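Local coordinates for UDP-N-acetylglucosamine 2-epimerase (Methanocaldococcus jannaschii, PDB 4NES), which probably catalyses the reversible epimerisation at C-2 of UDP-N-acetylglucosamine, giving UDP-N-acetylmannosamine, the activated donor of ManNAc residues, at residues S141-A145 and I357-L361; E227-Y232 and L330-E335. All blocks are in the same frame, centred on the assembly; numbering follows the deposited sequence.

Contact 1 (S141-A145 and I357-L361); sequences SYLFA and IVRIL
Leu-361 pushes one methyl, CD2, into the angle between the rings of Tyr-142 and Phe-144, and this bump organises one end of the contact. It sits over the middle of the Tyr-142 ring, 3.9 Å from the centroid and only 10° off the ring normal, a CH-pi contact. The same methyl meets Phe-144 at its edge, with Leu-361 CD2 3.8 Å from Phe-144 CZ. Leucine suits this corner because its branch lies a carbon farther from the backbone, letting CD2 reach in between the rings although CB does not point straight at the strand. As alternate residues of strand 142-145, the two aromatic residues rise from the same side of the sheet. That sheet is the parallel, Rossmann-like one of the N-terminal half of a GT-B fold, and helix 353-363, close to the C terminus, has come back to cover it. Strands 112-116 and 164-166 flank the aromatic pair and extend the same apolar floor, Ala-114 under Phe-144 and Leu-361, Phe-165 beside Tyr-142 and Ile-360. From the helix, Ile-357 lays its CG2, anti to the backbone N, over a face of Phe-144, 4.0 Å from the centroid, while its CG1 lies 3.8 Å from Phe-144 CD1. Ile-360 fills the rim instead: its CG2 abuts the ring edge, 3.8 Å from Phe-144 CE1, and also reaches Tyr-142. The spacing 357, 360, 361 puts three branched aliphatic groups on one helical face, and Val-358 turns away toward helix 10-23. At the more polar end, a water bridges Tyr-142 OH, 3.1 Å away, and Leu-361 O, to which it donates at 2.8 Å; tyrosine fits this partly exposed place by packing its ring while carrying a hydroxyl to the border.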
ATOM      1  N   SER A 141     -11.607  -2.491   5.632  1.00  9.49           N
ATOM      2  CA  SER A 141     -12.695  -3.399   5.966  1.00  9.64           C
ATOM      3  C   SER A 141     -14.069  -2.787   5.685  1.00 10.54           C
ATOM      4  O   SER A 141     -15.033  -3.509   5.421  1.00 11.61           O
ATOM      5  CB  SER A 141     -12.593  -3.814   7.430  1.00 11.03           C
ATOM      6  OG  SER A 141     -11.474  -4.660   7.621  1.00 14.25           O
ATOM      7  N   TYR A 142     -14.151  -1.463   5.741  1.00  8.18           N
ATOM      8  CA  TYR A 142     -15.360  -0.737   5.370  1.00  8.66           C
ATOM      9  C   TYR A 142     -14.951   0.316   4.359  1.00  8.05           C
ATOM     10  O   TYR A 142     -14.030   1.104   4.615  1.00 10.09           O
ATOM     11  CB  TYR A 142     -15.986  -0.036   6.579  1.00  9.42           C
ATOM     12  CG  TYR A 142     -16.370  -0.946   7.715  1.00 10.74           C
ATOM     13  CD1 TYR A 142     -15.432  -1.325   8.663  1.00  9.32           C
ATOM     14  CD2 TYR A 142     -17.676  -1.403   7.858  1.00 12.90           C
ATOM     15  CE1 TYR A 142     -15.775  -2.143   9.712  1.00 12.01           C
ATOM     16  CE2 TYR A 142     -18.025  -2.230   8.916  1.00 16.90           C
ATOM     17  CZ  TYR A 142     -17.068  -2.591   9.835  1.00 17.59           C
ATOM     18  OH  TYR A 142     -17.393  -3.410  10.894  1.00 25.09           O
ATOM     19  N   LEU A 143     -15.648   0.350   3.226  1.00  8.19           N
ATOM     20  CA  LEU A 143     -15.345   1.298   2.161  1.00  6.70           C
ATOM     21  C   LEU A 143     -16.567   2.166   1.967  1.00  7.89           C
ATOM     22  O   LEU A 143     -17.585   1.710   1.437  1.00  8.68           O
ATOM     23  CB  LEU A 143     -14.978   0.573   0.873  1.00 10.07           C
ATOM     24  CG  LEU A 143     -13.633  -0.138   1.043  1.00 12.53           C
ATOM     25  CD1 LEU A 143     -13.800  -1.614   1.309  1.00 18.71           C
ATOM     26  CD2 LEU A 143     -12.723   0.093  -0.144  1.00 20.96           C
ATOM     27  N   PHE A 144     -16.476   3.397   2.446  1.00  6.06           N
ATOM     28  CA  PHE A 144     -17.602   4.315   2.384  1.00  8.54           C
ATOM     29  C   PHE A 144     -17.488   5.140   1.116  1.00  8.06           C
ATOM     30  O   PHE A 144     -16.804   6.160   1.075  1.00  9.18           O
ATOM     31  CB  PHE A 144     -17.650   5.174   3.650  1.00  8.49           C
ATOM     32  CG  PHE A 144     -17.894   4.369   4.889  1.00  7.84           C
ATOM     33  CD1 PHE A 144     -19.101   3.708   5.053  1.00  8.95           C
ATOM     34  CD2 PHE A 144     -16.914   4.233   5.866  1.00  9.72           C
ATOM     35  CE1 PHE A 144     -19.347   2.948   6.185  1.00 10.50           C
ATOM     36  CE2 PHE A 144     -17.154   3.481   7.005  1.00 11.15           C
ATOM     37  CZ  PHE A 144     -18.369   2.832   7.163  1.00  9.80           C
ATOM     38  N   ALA A 145     -18.163   4.665   0.074  1.00  7.84           N
ATOM     39  CA  ALA A 145     -18.097   5.259  -1.253  1.00  9.08           C
ATOM     40  C   ALA A 145     -19.103   6.396  -1.377  1.00  8.77           C
ATOM     41  O   ALA A 145     -20.216   6.317  -0.847  1.00 10.13           O
ATOM     42  CB  ALA A 145     -18.356   4.195  -2.312  1.00  9.92           C
ATOM     43  N   ILE A 357     -22.518   6.648   8.238  1.00  7.94           N
ATOM     44  CA  ILE A 357     -21.226   6.009   8.490  1.00  7.33           C
ATOM     45  C   ILE A 357     -21.114   5.524   9.928  1.00  9.41           C
ATOM     46  O   ILE A 357     -20.731   4.376  10.173  1.00  8.32           O
ATOM     47  CB  ILE A 357     -20.082   6.969   8.157  1.00  7.27           C
ATOM     48  CG1 ILE A 357     -19.962   7.097   6.638  1.00  9.08           C
ATOM     49  CG2 ILE A 357     -18.755   6.460   8.734  1.00  9.33           C
ATOM     50  CD1 ILE A 357     -19.066   8.248   6.185  1.00 12.40           C
ATOM     51  N   VAL A 358     -21.487   6.371  10.883  1.00  9.47           N
ATOM     52  CA  VAL A 358     -21.424   5.980  12.284  1.00  8.53           C
ATOM     53  C   VAL A 358     -22.400   4.837  12.596  1.00  9.17           C
ATOM     54  O   VAL A 358     -22.071   3.931  13.364  1.00  9.70           O
ATOM     55  CB  VAL A 358     -21.628   7.200  13.214  1.00 10.05           C
ATOM     56  CG1 VAL A 358     -21.716   6.784  14.669  1.00 11.80           C
ATOM     57  CG2 VAL A 358     -20.480   8.170  13.049  1.00 11.38           C
ATOM     58  N   ARG A 359     -23.595   4.863  12.004  1.00  9.32           N
ATOM     59  CA  ARG A 359     -24.538   3.755  12.186  1.00  9.91           C
ATOM     60  C   ARG A 359     -23.960   2.438  11.662  1.00  9.56           C
ATOM     61  O   ARG A 359     -24.037   1.407  12.332  1.00 10.66           O
ATOM     62  CB  ARG A 359     -25.889   4.054  11.521  1.00 10.67           C
ATOM     63  CG  ARG A 359     -26.925   2.956  11.751  1.00 13.48           C
ATOM     64  CD  ARG A 359     -28.231   3.268  11.013  1.00 20.96           C
ATOM     65  NE  ARG A 359     -29.137   2.118  10.989  1.00 28.90           N
ATOM     66  CZ  ARG A 359     -30.044   1.861  11.925  1.00 28.66           C
ATOM     67  NH1 ARG A 359     -30.167   2.667  12.970  1.00 29.88           N
ATOM     68  NH2 ARG A 359     -30.828   0.794  11.820  1.00 27.78           N
ATOM     69  N   ILE A 360     -23.364   2.476  10.474  1.00  8.65           N
ATOM     70  CA  ILE A 360     -22.763   1.272   9.903  1.00  9.77           C
ATOM     71  C   ILE A 360     -21.654   0.716  10.791  1.00 10.22           C
ATOM     72  O   ILE A 360     -21.579  -0.499  11.012  1.00 12.03           O
ATOM     73  CB  ILE A 360     -22.252   1.510   8.460  1.00  7.93           C
ATOM     74  CG1 ILE A 360     -23.440   1.731   7.524  1.00 10.70           C
ATOM     75  CG2 ILE A 360     -21.401   0.328   7.965  1.00 10.12           C
ATOM     76  CD1 ILE A 360     -23.088   2.359   6.183  1.00 10.51           C
ATOM     77  N   LEU A 361     -20.808   1.596  11.323  1.00  9.12           N
ATOM     78  CA  LEU A 361     -19.709   1.146  12.170  1.00 10.98           C
ATOM     79  C   LEU A 361     -20.242   0.607  13.486  1.00 13.07           C
ATOM     80  O   LEU A 361     -19.670  -0.316  14.051  1.00 14.00           O
ATOM     81  CB  LEU A 361     -18.709   2.274  12.418  1.00 11.76           C
ATOM     82  CG  LEU A 361     -17.949   2.758  11.187  1.00 11.19           C
ATOM     83  CD1 LEU A 361     -17.078   3.939  11.586  1.00 16.49           C
ATOM     84  CD2 LEU A 361     -17.110   1.637  10.581  1.00 15.53           C
TER
HETATM   85  O   HOH W   1     -17.215  -1.456  13.331  1.00 37.71           O

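Contact 2 (E227-Y232 and L330-E335); sequences EIIEIY and LIKAVE
Ile-331 O, a backbone carbonyl of helix 330-335, receives the hydroxyl of Tyr-232 in a short hydrogen bond of 2.6 Å from Tyr-232 OH. The donor is tilted 34° out of the carbonyl plane, and the helix's own bond to that oxygen, from Glu-335 N, is weak at 3.3 Å. Tyrosine suits the site because it pairs this hydroxyl with a flat apolar ring, which is packed on both faces. Val-334 CG1 lies over the centre of one, 3.5 Å from the centroid, and CG2 of Ile-231, the preceding residue of the tyrosine's own helix, covers the other nearer the rim. The two helices cross at -47° on one face of the parallel sheet of the C-terminal Rossmann-like domain of the GT-B fold, where Phe-202 lies beneath Ile-228 and Val-334. Knobs-into-holes packing appears here: Ile-331 fits among Glu-227, Ile-228, Ile-231 and Tyr-232, meeting Ile-231 tip to tip, CD1 to CD1 at 3.7 Å. Deeper down, Ile-228 with its CG1 beside the backbone N (chi1 -80°) sends CD1 across Leu-330, 3.6 Å from CG, and against Val-334 CG2. Glu-227 edges the knob with its carboxylate, OE2 lying 4.0 Å from Ile-331 CG1, while OE1 forms a salt bridge with Lys-327.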
ATOM      1  N   GLU A 227      -4.405  35.916 -18.694  1.00 18.84           N
ATOM      2  CA  GLU A 227      -5.170  36.064 -19.923  1.00 17.48           C
ATOM      3  C   GLU A 227      -6.682  36.151 -19.690  1.00 21.72           C
ATOM      4  O   GLU A 227      -7.364  36.948 -20.340  1.00 19.88           O
ATOM      5  CB  GLU A 227      -4.840  34.917 -20.868  1.00 23.85           C
ATOM      6  CG  GLU A 227      -4.897  35.279 -22.323  1.00 40.31           C
ATOM      7  CD  GLU A 227      -4.154  34.283 -23.168  1.00 45.62           C
ATOM      8  OE1 GLU A 227      -2.907  34.310 -23.148  1.00 46.57           O
ATOM      9  OE2 GLU A 227      -4.815  33.469 -23.841  1.00 51.10           O
ATOM     10  N   ILE A 228      -7.196  35.320 -18.779  1.00 18.15           N
ATOM     11  CA  ILE A 228      -8.596  35.386 -18.354  1.00 18.62           C
ATOM     12  C   ILE A 228      -8.959  36.796 -17.927  1.00 16.42           C
ATOM     13  O   ILE A 228      -9.996  37.333 -18.306  1.00 19.36           O
ATOM     14  CB  ILE A 228      -8.849  34.481 -17.116  1.00 27.62           C
ATOM     15  CG1 ILE A 228      -9.012  33.024 -17.511  1.00 36.60           C
ATOM     16  CG2 ILE A 228     -10.089  34.935 -16.337  1.00 31.07           C
ATOM     17  CD1 ILE A 228      -9.374  32.161 -16.318  1.00 27.79           C
ATOM     18  N   ILE A 229      -8.085  37.376 -17.112  1.00 17.31           N
ATOM     19  CA  ILE A 229      -8.279  38.706 -16.574  1.00 14.67           C
ATOM     20  C   ILE A 229      -8.408  39.746 -17.691  1.00 16.37           C
ATOM     21  O   ILE A 229      -9.281  40.609 -17.656  1.00 19.66           O
ATOM     22  CB  ILE A 229      -7.103  39.070 -15.662  1.00 14.39           C
ATOM     23  CG1 ILE A 229      -7.093  38.168 -14.422  1.00 16.81           C
ATOM     24  CG2 ILE A 229      -7.154  40.543 -15.287  1.00 15.13           C
ATOM     25  CD1 ILE A 229      -5.800  38.223 -13.637  1.00 18.00           C
ATOM     26  N   GLU A 230      -7.539  39.648 -18.689  1.00 18.02           N
ATOM     27  CA  GLU A 230      -7.519  40.610 -19.784  1.00 18.12           C
ATOM     28  C   GLU A 230      -8.704  40.440 -20.726  1.00 19.47           C
ATOM     29  O   GLU A 230      -9.270  41.419 -21.210  1.00 23.99           O
ATOM     30  CB  GLU A 230      -6.213  40.463 -20.557  1.00 16.14           C
ATOM     31  CG  GLU A 230      -4.999  40.872 -19.749  1.00 21.42           C
ATOM     32  CD  GLU A 230      -3.719  40.250 -20.261  1.00 23.92           C
ATOM     33  OE1 GLU A 230      -3.771  39.506 -21.265  1.00 26.37           O
ATOM     34  OE2 GLU A 230      -2.660  40.497 -19.644  1.00 25.60           O
ATOM     35  N   ILE A 231      -9.076  39.192 -20.984  1.00 18.17           N
ATOM     36  CA  ILE A 231     -10.135  38.899 -21.941  1.00 16.85           C
ATOM     37  C   ILE A 231     -11.517  39.166 -21.356  1.00 16.90           C
ATOM     38  O   ILE A 231     -12.384  39.729 -22.027  1.00 21.08           O
ATOM     39  CB  ILE A 231     -10.030  37.444 -22.451  1.00 15.18           C
ATOM     40  CG1 ILE A 231      -8.828  37.310 -23.388  1.00 17.67           C
ATOM     41  CG2 ILE A 231     -11.306  37.006 -23.153  1.00 18.69           C
ATOM     42  CD1 ILE A 231      -8.562  35.894 -23.835  1.00 20.42           C
ATOM     43  N   TYR A 232     -11.712  38.784 -20.096  1.00 19.52           N
ATOM     44  CA  TYR A 232     -13.028  38.873 -19.471  1.00 19.45           C
ATOM     45  C   TYR A 232     -13.181  40.036 -18.490  1.00 20.34           C
ATOM     46  O   TYR A 232     -14.276  40.272 -17.973  1.00 20.79           O
ATOM     47  CB  TYR A 232     -13.379  37.538 -18.803  1.00 17.43           C
ATOM     48  CG  TYR A 232     -13.470  36.399 -19.791  1.00 16.21           C
ATOM     49  CD1 TYR A 232     -14.597  36.240 -20.587  1.00 17.97           C
ATOM     50  CD2 TYR A 232     -12.425  35.502 -19.949  1.00 15.29           C
ATOM     51  CE1 TYR A 232     -14.687  35.212 -21.500  1.00 18.58           C
ATOM     52  CE2 TYR A 232     -12.505  34.463 -20.865  1.00 19.20           C
ATOM     53  CZ  TYR A 232     -13.644  34.326 -21.636  1.00 19.05           C
ATOM     54  OH  TYR A 232     -13.737  33.305 -22.553  1.00 23.42           O
ATOM     55  N   LEU A 330      -8.749  26.908 -21.207  1.00 16.04           N
ATOM     56  CA  LEU A 330      -9.213  27.722 -20.086  1.00 14.64           C
ATOM     57  C   LEU A 330     -10.075  28.886 -20.575  1.00 15.41           C
ATOM     58  O   LEU A 330     -11.139  29.160 -20.023  1.00 16.69           O
ATOM     59  CB  LEU A 330      -8.025  28.226 -19.272  1.00 14.90           C
ATOM     60  CG  LEU A 330      -8.335  29.219 -18.155  1.00 13.93           C
ATOM     61  CD1 LEU A 330      -9.259  28.604 -17.118  1.00 14.29           C
ATOM     62  CD2 LEU A 330      -7.030  29.670 -17.513  1.00 17.72           C
ATOM     63  N   ILE A 331      -9.622  29.562 -21.626  1.00 16.59           N
ATOM     64  CA  ILE A 331     -10.378  30.684 -22.168  1.00 16.47           C
ATOM     65  C   ILE A 331     -11.764  30.252 -22.648  1.00 14.12           C
ATOM     66  O   ILE A 331     -12.765  30.896 -22.325  1.00 16.21           O
ATOM     67  CB  ILE A 331      -9.605  31.395 -23.305  1.00 22.59           C
ATOM     68  CG1 ILE A 331      -8.337  32.048 -22.750  1.00 24.18           C
ATOM     69  CG2 ILE A 331     -10.481  32.436 -23.987  1.00 24.55           C
ATOM     70  CD1 ILE A 331      -8.590  32.996 -21.586  1.00 31.42           C
ATOM     71  N   LYS A 332     -11.821  29.158 -23.399  1.00 16.35           N
ATOM     72  CA  LYS A 332     -13.096  28.660 -23.910  1.00 16.91           C
ATOM     73  C   LYS A 332     -14.009  28.220 -22.770  1.00 13.74           C
ATOM     74  O   LYS A 332     -15.213  28.492 -22.786  1.00 17.11           O
ATOM     75  CB  LYS A 332     -12.884  27.498 -24.877  1.00 22.07           C
ATOM     76  CG  LYS A 332     -14.180  26.867 -25.378  1.00 29.70           C
ATOM     77  CD  LYS A 332     -15.018  27.859 -26.181  1.00 37.92           C
ATOM     78  CE  LYS A 332     -16.233  27.184 -26.803  1.00 39.06           C
ATOM     79  NZ  LYS A 332     -16.887  28.047 -27.826  1.00 39.98           N
ATOM     80  N   ALA A 333     -13.431  27.547 -21.780  1.00 15.36           N
ATOM     81  CA  ALA A 333     -14.195  27.094 -20.620  1.00 13.74           C
ATOM     82  C   ALA A 333     -14.832  28.244 -19.835  1.00 14.12           C
ATOM     83  O   ALA A 333     -15.952  28.111 -19.337  1.00 16.29           O
ATOM     84  CB  ALA A 333     -13.321  26.259 -19.712  1.00 14.17           C
ATOM     85  N   VAL A 334     -14.122  29.359 -19.708  1.00 14.01           N
ATOM     86  CA  VAL A 334     -14.675  30.514 -19.014  1.00 14.33           C
ATOM     87  C   VAL A 334     -15.916  31.020 -19.744  1.00 17.39           C
ATOM     88  O   VAL A 334     -16.937  31.305 -19.121  1.00 19.72           O
ATOM     89  CB  VAL A 334     -13.630  31.635 -18.836  1.00 16.76           C
ATOM     90  CG1 VAL A 334     -14.283  32.903 -18.329  1.00 17.85           C
ATOM     91  CG2 VAL A 334     -12.534  31.191 -17.876  1.00 17.75           C
ATOM     92  N   GLU A 335     -15.835  31.108 -21.070  1.00 18.15           N
ATOM     93  CA  GLU A 335     -16.987  31.523 -21.862  1.00 25.25           C
ATOM     94  C   GLU A 335     -18.176  30.584 -21.661  1.00 21.00           C
ATOM     95  O   GLU A 335     -19.299  31.033 -21.431  1.00 24.02           O
ATOM     96  CB  GLU A 335     -16.625  31.595 -23.345  1.00 27.38           C
ATOM     97  CG  GLU A 335     -17.723  32.182 -24.213  1.00 34.39           C
ATOM     98  CD  GLU A 335     -17.307  32.304 -25.663  1.00 44.42           C
ATOM     99  OE1 GLU A 335     -17.457  33.404 -26.237  1.00 51.60           O
ATOM    100  OE2 GLU A 335     -16.834  31.297 -26.230  1.00 43.84           O
TER

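Reading from the N terminus, the chain first passes through 141-145, a strand of the N-terminal sheet, then crosses into the C-terminal domain, where helix 215-232 supplies 227-232. Some 97 residues later, helix 327-338 returns to it, and contact 2 closes a loop lying wholly within that domain. Helix 353-363 follows soon after and travels back to the first domain, where 357-361 closes contact 1 after 211 intervening residues. The shorter loop is thus enclosed by the longer one, and the two do not cross. Contact 2 joins neighbouring helices of one domain, whereas contact 1 fastens the chain's end to the other; their centres lie about 42 Å apart.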